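Local coordinates for protein ATP12 ATPase (Paracoccus denitrificans, PDB 2R31) that probably acts as a chaperone in the assembly of F1-ATPase, as other members of the ATP12 family do, at residues V158-P163 with V185-I190; A91-Y96 with F164-L169; I124-T129 with S178-L183; M69-S74 with S230-H235; L42-E47 with L51-E56. One frame throughout, in Å; residues are numbered along the deposited sequence.

Contact 1: residues V158-P163 with V185-I190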
# COMPACT_ATOMS: atom_id res chain seq x y z
N VAL A 158 -10.51 8.92 -0.37
CA VAL A 158 -10.25 7.54 0.08
C VAL A 158 -11.52 6.69 0.05
O VAL A 158 -11.52 5.54 -0.37
CB VAL A 158 -9.58 7.54 1.46
CG1 VAL A 158 -9.42 6.13 1.98
CG2 VAL A 158 -8.22 8.23 1.40
N ALA A 159 -12.63 7.28 0.51
CA ALA A 159 -13.91 6.52 0.58
C ALA A 159 -14.46 6.23 -0.77
O ALA A 159 -15.34 5.35 -0.88
CB ALA A 159 -14.89 7.33 1.44
N SER A 160 -13.99 6.87 -1.83
CA SER A 160 -14.44 6.62 -3.18
C SER A 160 -13.83 5.35 -3.78
O SER A 160 -14.24 4.97 -4.90
CB SER A 160 -14.10 7.82 -4.10
OG SER A 160 -12.73 7.88 -4.48
N LEU A 161 -12.85 4.75 -3.14
CA LEU A 161 -12.16 3.58 -3.68
C LEU A 161 -13.03 2.34 -3.54
O LEU A 161 -13.85 2.23 -2.66
CB LEU A 161 -10.86 3.37 -2.93
CG LEU A 161 -9.85 4.50 -3.15
CD1 LEU A 161 -8.63 4.28 -2.26
CD2 LEU A 161 -9.44 4.61 -4.58
N ASP A 162 -12.76 1.38 -4.40
CA ASP A 162 -13.33 0.08 -4.25
C ASP A 162 -12.54 -0.69 -3.17
O ASP A 162 -11.49 -0.27 -2.73
CB ASP A 162 -13.42 -0.68 -5.56
CG ASP A 162 -12.14 -0.88 -6.37
OD1 ASP A 162 -11.08 -0.78 -5.78
OD2 ASP A 162 -12.25 -1.14 -7.59
N PRO A 163 -13.06 -1.80 -2.64
CA PRO A 163 -12.40 -2.46 -1.51
C PRO A 163 -11.02 -3.02 -1.79
O PRO A 163 -10.12 -2.92 -0.92
CB PRO A 163 -13.40 -3.62 -1.15
CG PRO A 163 -14.69 -3.00 -1.57
CD PRO A 163 -14.44 -2.31 -2.90
N VAL A 185 0.71 7.63 -5.60
CA VAL A 185 1.01 6.37 -6.27
C VAL A 185 -0.24 5.87 -6.98
O VAL A 185 -0.23 5.56 -8.18
CB VAL A 185 1.60 5.34 -5.31
CG1 VAL A 185 1.71 3.98 -6.03
CG2 VAL A 185 2.93 5.79 -4.77
N ILE A 186 -1.37 5.73 -6.27
CA ILE A 186 -2.53 5.11 -6.91
C ILE A 186 -3.11 6.00 -8.00
O ILE A 186 -3.75 5.48 -8.93
CB ILE A 186 -3.60 4.67 -5.88
CG1 ILE A 186 -4.26 5.79 -5.14
CG2 ILE A 186 -3.02 3.61 -4.94
CD1 ILE A 186 -5.63 5.44 -4.55
N ARG A 187 -2.91 7.32 -7.92
CA ARG A 187 -3.41 8.27 -8.94
C ARG A 187 -2.38 8.52 -10.04
O ARG A 187 -2.68 9.32 -10.95
CB ARG A 187 -3.91 9.55 -8.30
CG ARG A 187 -5.07 9.36 -7.33
CD ARG A 187 -6.18 8.47 -7.80
NE ARG A 187 -7.37 8.51 -6.98
CZ ARG A 187 -8.35 7.63 -7.07
NH1 ARG A 187 -9.45 7.81 -6.32
NH2 ARG A 187 -8.27 6.57 -7.87
N GLY A 188 -1.24 7.88 -10.02
CA GLY A 188 -0.30 7.94 -11.12
C GLY A 188 0.61 9.13 -11.19
O GLY A 188 1.28 9.27 -12.21
N ARG A 189 0.71 9.89 -10.13
CA ARG A 189 1.61 11.04 -10.08
C ARG A 189 3.06 10.62 -9.83
O ARG A 189 3.98 11.28 -10.36
CB ARG A 189 1.11 12.03 -9.05
CG ARG A 189 2.04 13.22 -8.77
CD ARG A 189 2.34 14.07 -9.97
NE ARG A 189 3.20 15.19 -9.65
CZ ARG A 189 4.52 15.10 -9.44
NH1 ARG A 189 5.10 13.93 -9.57
NH2 ARG A 189 5.22 16.20 -9.12
N ILE A 190 3.28 9.59 -9.03
CA ILE A 190 4.60 9.01 -8.78
C ILE A 190 4.44 7.50 -8.72
O ILE A 190 3.31 7.01 -8.56
CB ILE A 190 5.27 9.53 -7.50
CG1 ILE A 190 4.44 9.14 -6.24
CG2 ILE A 190 5.57 11.00 -7.58
CD1 ILE A 190 4.96 9.66 -4.93
O HOH W 1 -11.92 6.28 -6.86
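Leu161 and Arg187 meet where two helix ends face each other: the turn that follows helix 148-159 and the Schellman motif that closes helix 179-186, in which Gly188, at positive phi, donates its N-H to Val185 O (N to O 3.1 Å). The apolar share of the contact is a meeting of branch ends. Leu161 CD2 stops 3.9 Å from Ile186 CD1, and the indole of Trp234, on helix 214-236, packs against both residues. Arg187 belongs to both kinds of interaction. Its chain bends at chi2 (-46°) and then runs past Leu161 in the opposite sense, so that NH1 comes within 3.6 Å of Leu161 CD2, while Ile186 CD1 lies over one guanidinium face, off toward the rim.

The polar share centres on NH1, whose charge is met by the carboxylate of Glu157 in a salt bridge. Ser160 OG lies at the guanidinium edge, near its plane, and is itself hydrogen-bonded to Glu157 O. With an alanine in place of Arg187, Glu157 would probably be left without this cationic mate and the two helix ends without their polar link. That link includes one water, which accepts from Arg187 NH1 at 3.0 Å and donates to Ser160 OG at 3.0 Å.

Contact 2: residues A91-Y96 with F164-L169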
# COMPACT_ATOMS: atom_id res chain seq x y z
N ALA A 91 -11.84 5.61 6.78
CA ALA A 91 -11.72 6.79 7.66
C ALA A 91 -10.31 6.87 8.23
O ALA A 91 -9.70 7.95 8.30
CB ALA A 91 -12.74 6.72 8.74
N MET A 92 -9.76 5.72 8.64
CA MET A 92 -8.43 5.69 9.22
C MET A 92 -7.37 6.16 8.22
O MET A 92 -6.47 6.95 8.56
CB MET A 92 -8.17 4.25 9.72
CG MET A 92 -6.80 4.02 10.33
SD MET A 92 -5.47 3.73 9.19
CE MET A 92 -5.93 2.14 8.58
N LEU A 93 -7.46 5.68 6.98
CA LEU A 93 -6.47 6.09 5.98
C LEU A 93 -6.67 7.56 5.63
O LEU A 93 -5.70 8.34 5.49
CB LEU A 93 -6.53 5.19 4.77
CG LEU A 93 -6.06 3.77 4.98
CD1 LEU A 93 -6.34 2.92 3.75
CD2 LEU A 93 -4.59 3.71 5.38
N GLY A 94 -7.92 7.99 5.49
CA GLY A 94 -8.20 9.38 5.18
C GLY A 94 -7.67 10.31 6.28
O GLY A 94 -7.27 11.46 5.99
N ASP A 95 -7.68 9.87 7.52
CA ASP A 95 -7.20 10.65 8.64
C ASP A 95 -5.70 10.92 8.59
O ASP A 95 -5.24 11.87 9.24
CB ASP A 95 -7.51 10.00 9.95
CG ASP A 95 -8.89 10.09 10.39
OD1 ASP A 95 -9.70 10.91 9.83
OD2 ASP A 95 -9.22 9.30 11.32
N TYR A 96 -4.94 10.16 7.79
CA TYR A 96 -3.53 10.52 7.63
C TYR A 96 -3.37 11.88 6.95
O TYR A 96 -2.31 12.48 7.04
CB TYR A 96 -2.78 9.45 6.84
CG TYR A 96 -2.23 8.32 7.67
CD1 TYR A 96 -3.02 7.26 8.08
CD2 TYR A 96 -0.90 8.32 8.07
CE1 TYR A 96 -2.53 6.24 8.81
CE2 TYR A 96 -0.40 7.26 8.80
CZ TYR A 96 -1.24 6.21 9.17
OH TYR A 96 -0.66 5.20 9.92
N PHE A 164 -10.78 -3.59 -2.98
CA PHE A 164 -9.45 -4.08 -3.27
C PHE A 164 -8.49 -2.91 -3.51
O PHE A 164 -7.31 -3.00 -3.13
CB PHE A 164 -9.47 -5.04 -4.48
CG PHE A 164 -9.86 -6.47 -4.13
CD1 PHE A 164 -11.09 -6.77 -3.55
CD2 PHE A 164 -8.99 -7.50 -4.35
CE1 PHE A 164 -11.43 -8.05 -3.22
CE2 PHE A 164 -9.31 -8.80 -4.03
CZ PHE A 164 -10.53 -9.07 -3.46
N GLY A 165 -8.97 -1.81 -4.05
CA GLY A 165 -8.16 -0.63 -4.20
C GLY A 165 -7.78 -0.01 -2.86
O GLY A 165 -6.63 0.43 -2.67
N LEU A 166 -8.72 0.01 -1.92
CA LEU A 166 -8.42 0.49 -0.58
C LEU A 166 -7.36 -0.37 0.10
O LEU A 166 -6.49 0.11 0.81
CB LEU A 166 -9.73 0.52 0.25
CG LEU A 166 -9.62 1.19 1.62
CD1 LEU A 166 -9.34 2.67 1.50
CD2 LEU A 166 -10.89 0.96 2.45
N THR A 167 -7.47 -1.70 -0.13
CA THR A 167 -6.47 -2.64 0.40
C THR A 167 -5.09 -2.29 -0.13
O THR A 167 -4.13 -2.25 0.63
CB THR A 167 -6.86 -4.07 0.04
OG1 THR A 167 -8.15 -4.37 0.60
CG2 THR A 167 -5.85 -5.06 0.61
N ALA A 168 -4.98 -2.05 -1.43
CA ALA A 168 -3.71 -1.67 -2.04
C ALA A 168 -3.18 -0.35 -1.45
O ALA A 168 -2.00 -0.19 -1.17
CB ALA A 168 -3.84 -1.53 -3.54
N LEU A 169 -4.07 0.65 -1.30
CA LEU A 169 -3.66 1.94 -0.76
C LEU A 169 -3.04 1.81 0.61
O LEU A 169 -2.13 2.56 0.98
CB LEU A 169 -4.85 2.91 -0.74
CG LEU A 169 -4.55 4.28 -0.17
CD1 LEU A 169 -3.55 5.04 -1.04
CD2 LEU A 169 -5.81 5.11 0.02
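Leu93 brings its CD1 methyl against CD1 of Leu166, 3.8 Å away, and the two leucines cross at a slant instead of meeting end on. The same methyl also faces the second helix's backbone, 4.1 Å from Leu166 O. Leu93 CD1 is also 4.4 Å from Leu169 CD2, a looser touch. One branch of one leucine thus serves two residues set three positions apart, which is the spacing that brings side chains to the same face of a helix.

The two partners share one side-chain shape, with CG beside the carbonyl carbon (chi1 -171° in Leu166, 179° in Leu169), and differ in where they sit on the helix. Leu169 leaves its backbone in the direction of helix 86-95, whereas Leu166 does not, and only the further course of its chain brings its CD1 round to Leu93. The backbones remain well separated, with the CA atoms of Leu93 and Leu169 8.4 Å apart, and leucine side chains fill the interval. All three are buried.

Beside this core Met92 SD sits at the edge of the Tyr96 ring, in its plane, 3.9 Å from Tyr96 CE1. Phe86, Val89 and Ala90 add to the cover over Leu166, and Val82 of helix 70-82 reaches it too. Thr174 extends the packing beyond Leu93. Asp95 bridges to Arg155 of helix 148-159. The result is leucine-lined helix-to-helix packing, characteristic of the core of a largely helical domain.

Contact 3: residues I124-T129 with S178-L183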
# COMPACT_ATOMS: atom_id res chain seq x y z
N ILE A 124 2.77 18.31 -2.38
CA ILE A 124 1.77 19.19 -1.79
C ILE A 124 1.02 19.93 -2.91
O ILE A 124 -0.22 20.05 -2.87
CB ILE A 124 2.40 20.14 -0.75
CG1 ILE A 124 3.03 19.41 0.46
CG2 ILE A 124 1.46 21.27 -0.28
CD1 ILE A 124 2.02 18.69 1.34
N ASP A 125 1.75 20.47 -3.86
CA ASP A 125 1.14 21.25 -4.94
C ASP A 125 0.25 20.37 -5.80
O ASP A 125 -0.83 20.77 -6.22
CB ASP A 125 2.18 21.95 -5.81
CG ASP A 125 3.02 23.01 -5.14
OD1 ASP A 125 2.65 23.46 -4.02
OD2 ASP A 125 4.04 23.42 -5.73
N TRP A 126 0.69 19.14 -6.07
CA TRP A 126 -0.12 18.18 -6.83
C TRP A 126 -1.44 17.94 -6.11
O TRP A 126 -2.52 17.98 -6.71
CB TRP A 126 0.64 16.85 -7.02
CG TRP A 126 -0.27 15.79 -7.52
CD1 TRP A 126 -0.70 15.65 -8.82
CD2 TRP A 126 -0.87 14.76 -6.76
NE1 TRP A 126 -1.56 14.59 -8.89
CE2 TRP A 126 -1.68 14.01 -7.66
CE3 TRP A 126 -0.82 14.35 -5.40
CZ2 TRP A 126 -2.43 12.91 -7.27
CZ3 TRP A 126 -1.57 13.27 -5.02
CH2 TRP A 126 -2.36 12.57 -5.94
N ALA A 127 -1.43 17.65 -4.83
CA ALA A 127 -2.65 17.39 -4.09
C ALA A 127 -3.53 18.63 -4.06
O ALA A 127 -4.75 18.53 -4.16
CB ALA A 127 -2.36 16.85 -2.70
N ALA A 128 -2.94 19.81 -3.96
CA ALA A 128 -3.68 21.06 -3.99
C ALA A 128 -4.41 21.23 -5.31
O ALA A 128 -5.58 21.68 -5.31
CB ALA A 128 -2.76 22.24 -3.75
N THR A 129 -3.86 20.87 -6.45
CA THR A 129 -4.48 21.13 -7.73
C THR A 129 -5.28 19.97 -8.25
O THR A 129 -6.39 20.13 -8.74
CB THR A 129 -3.44 21.52 -8.82
OG1 THR A 129 -2.45 20.49 -8.94
CG2 THR A 129 -2.79 22.83 -8.47
N SER A 178 2.16 8.75 5.02
CA SER A 178 1.69 9.87 4.22
C SER A 178 0.50 9.44 3.36
O SER A 178 0.62 8.58 2.49
CB SER A 178 2.79 10.38 3.29
OG SER A 178 2.33 11.39 2.44
N LEU A 179 -0.65 10.11 3.59
CA LEU A 179 -1.75 9.93 2.64
C LEU A 179 -1.41 10.50 1.29
O LEU A 179 -1.79 9.90 0.27
CB LEU A 179 -3.04 10.60 3.21
CG LEU A 179 -4.25 10.45 2.30
CD1 LEU A 179 -4.62 9.02 2.05
CD2 LEU A 179 -5.43 11.20 2.93
N ILE A 180 -0.75 11.66 1.24
CA ILE A 180 -0.43 12.24 -0.06
C ILE A 180 0.45 11.32 -0.90
O ILE A 180 0.20 11.14 -2.10
CB ILE A 180 0.16 13.64 0.08
CG1 ILE A 180 -0.79 14.59 0.83
CG2 ILE A 180 0.57 14.20 -1.28
CD1 ILE A 180 -2.26 14.58 0.33
N LEU A 181 1.50 10.74 -0.29
CA LEU A 181 2.32 9.83 -1.09
C LEU A 181 1.56 8.61 -1.53
O LEU A 181 1.73 8.11 -2.66
CB LEU A 181 3.57 9.39 -0.32
CG LEU A 181 4.60 10.49 -0.01
CD1 LEU A 181 5.75 9.89 0.78
CD2 LEU A 181 5.10 11.17 -1.27
N GLY A 182 0.66 8.06 -0.69
CA GLY A 182 -0.11 6.92 -1.12
C GLY A 182 -1.07 7.25 -2.27
O GLY A 182 -1.16 6.50 -3.25
N LEU A 183 -1.79 8.37 -2.13
CA LEU A 183 -2.68 8.79 -3.20
C LEU A 183 -1.90 9.10 -4.48
O LEU A 183 -2.37 8.80 -5.58
CB LEU A 183 -3.52 10.01 -2.80
CG LEU A 183 -4.55 9.72 -1.70
CD1 LEU A 183 -5.22 11.01 -1.29
CD2 LEU A 183 -5.57 8.70 -2.11
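Ser178 OG, at the head of the helix that brings Ile180 and Leu183 against Trp126, is gripped by two groups. It accepts from Leu181 N at 2.9 Å in a nearly straight N-cap bond (172°), and it is hydrogen-bonded to Asp100 OD1. Asp100 OD2 in turn binds Ile180 N, so one carboxylate secures both the cap and the first turn; a helix start of this kind would probably favour its charged form.

Across the contact the packing is apolar. Ile180 CD1 lies 3.8 Å from Ala127 CB, and because alanine ends at that methyl the CA atoms of the pair come as close as 6.9 Å. The Trp126 indole points away from its own backbone N (chi1 168°), which carries the six-membered ring across to Leu183 and Ile180. There CH2 is 3.8 Å from Leu183 O and CZ3 is 4.0 Å from Ile180 O, both carbonyls approaching obliquely. CH2 also touches Leu183 CB at 4.2 Å. At the other end of the indole, NE1 is hydrogen-bonded to Glu130 OE1.

The axes of segments 124-129 and 179-183 pass 10.3 Å apart at 72°, a steep crossing. Leu154 of helix 148-159 packs on Leu179, Ile180 and Leu183, while Leu198 of helix 192-199 covers Leu181, so helix 179-186 lies wedged among helices 110-130, 148-159 and 192-199.

Contact 4: residues M69-S74 with S230-H235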
# COMPACT_ATOMS: atom_id res chain seq x y z
N MET A 69 3.88 -15.46 -2.63
CA MET A 69 2.47 -15.32 -2.90
C MET A 69 1.95 -13.99 -2.33
O MET A 69 1.00 -13.94 -1.54
CB MET A 69 1.71 -16.51 -2.30
CG MET A 69 2.39 -17.77 -2.78
SD MET A 69 1.79 -19.34 -2.20
CE MET A 69 0.50 -19.46 -3.44
N PRO A 70 2.56 -12.87 -2.74
CA PRO A 70 2.13 -11.59 -2.19
C PRO A 70 0.72 -11.17 -2.58
O PRO A 70 0.04 -10.44 -1.83
CB PRO A 70 3.18 -10.61 -2.78
CG PRO A 70 3.56 -11.26 -4.08
CD PRO A 70 3.67 -12.70 -3.70
N LEU A 71 0.28 -11.57 -3.75
CA LEU A 71 -1.05 -11.19 -4.23
C LEU A 71 -2.13 -11.96 -3.50
O LEU A 71 -3.17 -11.43 -3.16
CB LEU A 71 -1.16 -11.41 -5.73
CG LEU A 71 -0.21 -10.62 -6.61
CD1 LEU A 71 -0.27 -11.13 -8.04
CD2 LEU A 71 -0.51 -9.13 -6.54
N THR A 72 -1.87 -13.27 -3.25
CA THR A 72 -2.77 -14.04 -2.40
C THR A 72 -2.89 -13.41 -1.03
O THR A 72 -4.01 -13.28 -0.48
CB THR A 72 -2.26 -15.50 -2.29
OG1 THR A 72 -2.26 -16.12 -3.56
CG2 THR A 72 -3.17 -16.32 -1.37
N ARG A 73 -1.77 -12.99 -0.44
CA ARG A 73 -1.76 -12.36 0.86
C ARG A 73 -2.61 -11.08 0.86
O ARG A 73 -3.37 -10.86 1.81
CB ARG A 73 -0.31 -12.06 1.26
CG ARG A 73 0.03 -11.42 2.56
CD ARG A 73 1.42 -11.73 3.07
NE ARG A 73 2.58 -10.95 2.61
CZ ARG A 73 3.50 -11.42 1.81
NH1 ARG A 73 3.10 -12.64 1.44
NH2 ARG A 73 4.61 -10.88 1.29
N SER A 74 -2.48 -10.26 -0.17
CA SER A 74 -3.28 -9.04 -0.28
C SER A 74 -4.75 -9.32 -0.49
O SER A 74 -5.61 -8.67 0.10
CB SER A 74 -2.72 -8.21 -1.45
OG SER A 74 -1.45 -7.75 -1.31
N SER A 230 2.17 -3.56 -2.96
CA SER A 230 0.89 -2.86 -2.91
C SER A 230 0.55 -2.16 -4.20
O SER A 230 -0.60 -2.18 -4.66
CB SER A 230 0.90 -1.86 -1.73
OG SER A 230 0.92 -2.47 -0.48
N GLU A 231 1.54 -1.53 -4.83
CA GLU A 231 1.36 -0.89 -6.12
C GLU A 231 0.93 -1.89 -7.18
O GLU A 231 0.03 -1.63 -7.99
CB GLU A 231 2.67 -0.19 -6.49
CG GLU A 231 2.73 0.42 -7.86
CD GLU A 231 4.14 0.99 -8.10
OE1 GLU A 231 5.16 0.21 -7.98
OE2 GLU A 231 4.27 2.16 -8.39
N ARG A 232 1.56 -3.07 -7.19
CA ARG A 232 1.17 -4.14 -8.14
C ARG A 232 -0.28 -4.54 -7.93
O ARG A 232 -1.02 -4.74 -8.88
CB ARG A 232 2.14 -5.32 -7.94
CG ARG A 232 1.87 -6.50 -8.83
CD ARG A 232 1.95 -6.20 -10.31
NE ARG A 232 2.02 -7.44 -11.06
CZ ARG A 232 1.80 -7.53 -12.36
NH1 ARG A 232 1.51 -6.45 -13.07
NH2 ARG A 232 1.89 -8.73 -12.95
N PHE A 233 -0.69 -4.72 -6.66
CA PHE A 233 -2.06 -5.08 -6.36
C PHE A 233 -3.02 -4.00 -6.83
O PHE A 233 -4.10 -4.33 -7.37
CB PHE A 233 -2.17 -5.34 -4.84
CG PHE A 233 -3.42 -6.07 -4.42
CD1 PHE A 233 -3.57 -7.40 -4.70
CD2 PHE A 233 -4.45 -5.46 -3.72
CE1 PHE A 233 -4.65 -8.14 -4.28
CE2 PHE A 233 -5.54 -6.20 -3.27
CZ PHE A 233 -5.62 -7.52 -3.54
N TRP A 234 -2.68 -2.73 -6.67
CA TRP A 234 -3.48 -1.63 -7.19
C TRP A 234 -3.70 -1.81 -8.70
O TRP A 234 -4.83 -1.80 -9.20
CB TRP A 234 -2.80 -0.25 -6.92
CG TRP A 234 -3.57 0.81 -7.64
CD1 TRP A 234 -3.26 1.33 -8.86
CD2 TRP A 234 -4.78 1.43 -7.23
NE1 TRP A 234 -4.23 2.23 -9.24
CE2 TRP A 234 -5.16 2.32 -8.28
CE3 TRP A 234 -5.61 1.35 -6.11
CZ2 TRP A 234 -6.32 3.09 -8.21
CZ3 TRP A 234 -6.74 2.11 -6.04
CH2 TRP A 234 -7.10 2.98 -7.08
N HIS A 235 -2.62 -1.94 -9.46
CA HIS A 235 -2.75 -1.99 -10.90
C HIS A 235 -3.55 -3.21 -11.35
O HIS A 235 -4.38 -3.13 -12.27
CB HIS A 235 -1.39 -1.95 -11.58
CG HIS A 235 -0.71 -0.64 -11.47
ND1 HIS A 235 -1.26 0.52 -11.95
CD2 HIS A 235 0.47 -0.35 -10.89
CE1 HIS A 235 -0.38 1.51 -11.66
NE2 HIS A 235 0.68 1.01 -11.04
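Arg232 is the first residue of 230-235 to make a side-chain contact with helix 70-82, and it does so with the aliphatic part of its chain: CG lies 4.2 Å from Leu71 CD2.

Phe233 follows and makes the largest contribution of any residue to the contact. With CG anti to the backbone N (chi1 -165°), its ring extends toward helix 70-82. Ser74 CB sits over the middle of one face, 3.4 Å from the centroid of the Phe233 ring and 13° off its normal, a CH-pi contact. Leu71 and the phenyl slide past each other in opposite senses, and Leu71 CD2 lies at the ring's edge, in its plane, 4.0 Å from Phe233 CD1. Leu71 O comes obliquely to within 3.8 Å of Phe233 CE1. Leu71 and Ser74, three positions apart, thus meet the ring at an edge and at a face. Here the N-terminal turn of helix 70-82 packs across the long C-terminal helix 214-236, the axes of 70-74 and 230-235 passing 10.1 Å apart at 73°. Ala168 of helix 163-174 also touches Phe233, so the side chain is shared by three helices. An alanine in its place would probably open a gap under Ser74 CB and leave Leu71 CD2 without its aromatic neighbour.

Trp234, next in sequence, turns to a different part of the fold and makes a cation-pi contact with Arg238.

Contact 5: residues L42-E47 with L51-E56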
# COMPACT_ATOMS: atom_id res chain seq x y z
N LEU A 42 -12.74 -16.96 -1.79
CA LEU A 42 -11.81 -16.08 -2.44
C LEU A 42 -12.45 -15.71 -3.77
O LEU A 42 -12.52 -16.53 -4.69
CB LEU A 42 -10.42 -16.67 -2.65
CG LEU A 42 -9.40 -15.72 -3.26
CD1 LEU A 42 -8.97 -14.67 -2.27
CD2 LEU A 42 -8.17 -16.46 -3.81
N ARG A 43 -12.93 -14.48 -3.92
CA ARG A 43 -13.52 -13.96 -5.13
C ARG A 43 -12.80 -12.65 -5.45
O ARG A 43 -12.63 -11.80 -4.58
CB ARG A 43 -15.01 -13.76 -5.03
CG ARG A 43 -15.77 -15.05 -4.90
CD ARG A 43 -15.77 -15.95 -6.13
NE ARG A 43 -16.56 -17.16 -5.89
CZ ARG A 43 -16.12 -18.25 -5.25
NH1 ARG A 43 -14.88 -18.34 -4.81
NH2 ARG A 43 -16.93 -19.28 -5.03
N LEU A 44 -12.36 -12.49 -6.71
CA LEU A 44 -11.49 -11.39 -7.11
C LEU A 44 -12.15 -10.48 -8.13
O LEU A 44 -12.96 -10.95 -8.96
CB LEU A 44 -10.22 -11.99 -7.71
CG LEU A 44 -9.55 -13.04 -6.82
CD1 LEU A 44 -8.48 -13.72 -7.64
CD2 LEU A 44 -9.00 -12.44 -5.55
N PRO A 45 -11.81 -9.21 -8.13
CA PRO A 45 -12.56 -8.25 -8.98
C PRO A 45 -12.19 -8.29 -10.44
O PRO A 45 -12.97 -7.76 -11.26
CB PRO A 45 -12.22 -6.89 -8.37
CG PRO A 45 -10.89 -7.12 -7.73
CD PRO A 45 -10.98 -8.49 -7.15
N THR A 46 -11.03 -8.81 -10.81
CA THR A 46 -10.53 -8.74 -12.19
C THR A 46 -9.94 -10.07 -12.61
O THR A 46 -9.36 -10.81 -11.84
CB THR A 46 -9.47 -7.63 -12.39
OG1 THR A 46 -8.34 -8.02 -11.58
CG2 THR A 46 -9.95 -6.27 -11.95
N GLU A 47 -9.99 -10.29 -13.94
CA GLU A 47 -9.31 -11.41 -14.56
C GLU A 47 -7.81 -11.27 -14.34
O GLU A 47 -7.12 -12.27 -14.08
CB GLU A 47 -9.63 -11.48 -16.06
CG GLU A 47 -9.07 -12.75 -16.69
CD GLU A 47 -8.95 -12.72 -18.20
OE1 GLU A 47 -9.04 -11.60 -18.78
OE2 GLU A 47 -8.74 -13.76 -18.83
N LEU A 51 -5.56 -14.24 -12.80
CA LEU A 51 -4.47 -14.88 -13.53
C LEU A 51 -3.17 -14.80 -12.74
O LEU A 51 -2.40 -15.78 -12.69
CB LEU A 51 -4.29 -14.27 -14.91
CG LEU A 51 -5.38 -14.56 -15.93
CD1 LEU A 51 -5.24 -13.61 -17.12
CD2 LEU A 51 -5.36 -16.03 -16.35
N ALA A 52 -2.89 -13.67 -12.13
CA ALA A 52 -1.65 -13.48 -11.39
C ALA A 52 -1.63 -14.30 -10.11
O ALA A 52 -0.56 -14.84 -9.71
CB ALA A 52 -1.43 -12.00 -11.14
N ILE A 53 -2.75 -14.43 -9.42
CA ILE A 53 -2.86 -15.30 -8.25
C ILE A 53 -2.74 -16.76 -8.70
O ILE A 53 -2.03 -17.56 -8.05
CB ILE A 53 -4.10 -15.00 -7.41
CG1 ILE A 53 -3.89 -13.67 -6.70
CG2 ILE A 53 -4.39 -16.12 -6.41
CD1 ILE A 53 -5.06 -13.17 -5.90
N ALA A 54 -3.38 -17.16 -9.79
CA ALA A 54 -3.21 -18.50 -10.31
C ALA A 54 -1.74 -18.80 -10.56
O ALA A 54 -1.28 -19.90 -10.25
CB ALA A 54 -4.05 -18.69 -11.55
N GLU A 55 -0.98 -17.83 -11.11
CA GLU A 55 0.45 -18.04 -11.31
C GLU A 55 1.17 -18.33 -10.00
O GLU A 55 2.11 -19.14 -9.94
CB GLU A 55 1.09 -16.86 -12.03
CG GLU A 55 0.72 -16.63 -13.48
CD GLU A 55 1.14 -15.32 -14.07
OE1 GLU A 55 1.47 -14.36 -13.32
OE2 GLU A 55 1.15 -15.16 -15.32
N GLU A 56 0.80 -17.67 -8.90
CA GLU A 56 1.40 -17.94 -7.59
C GLU A 56 1.17 -19.39 -7.18
O GLU A 56 2.07 -20.08 -6.70
CB GLU A 56 0.88 -17.01 -6.51
CG GLU A 56 1.24 -15.55 -6.73
CD GLU A 56 0.80 -14.63 -5.61
OE1 GLU A 56 -0.10 -14.97 -4.81
OE2 GLU A 56 1.36 -13.49 -5.57
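Leu51 N donates to Glu47 O at 2.8 Å, the helical bond that closes the first turn of helix 47-58. Before it, 42-47 is an irregular run that leads into the helix, and Thr46 is the N-cap: its OG1 is hydrogen-bonded to Leu49 N and also to Leu236 O near the chain's C-terminal end. The helix then turns back alongside the run that starts it, with the CA atoms of Leu44 and Ile53 9.5 Å apart.

Side chains bridge that separation. Leu44 and Ile53 reach toward each other tip to tip, Ile53 CD1 lying 3.9 Å from Leu44 CD1 and 4.0 Å from Leu44 CD2. Val27 of strand 24-29 packs on both, which ties the pair to the antiparallel sheet. At the outer side, Glu47 has a chain that is stretched out from the first torsion onward (chi1 -173°) and lies across Leu51, whose own side chain is also touched by Ile18 of strand 16-21. The carboxylate end of Glu47 stays beside a methyl, with OE2 3.9 Å from Leu51 CD1. Leu51 also leans on the carbonyl that its N-H binds, its CG resting 3.4 Å from Glu47 O.

Overall arrangement
Helix 163-174 is the common thread of the fold. It supplies one side of contact 2, whose Leu166 and Leu169 pack on Val158 and Leu161 of contact 1, while its Phe164 touches both Phe233 of contact 4 and the 42-47 run of contact 5. Contacts 1 and 3 share helix 179-186 and have centres about 11 Å apart. Trp234 carries contact 4 against contact 1. Contacts 4 and 5, with centres about 10 Å apart, are joined by Glu56, whose carboxylate is hydrogen-bonded to Leu71 N and Thr72 OG1. The extremes are contacts 3 and 5, on opposite sides of the chain's centre, about 30 Å between centres and about 17 Å between nearest atoms.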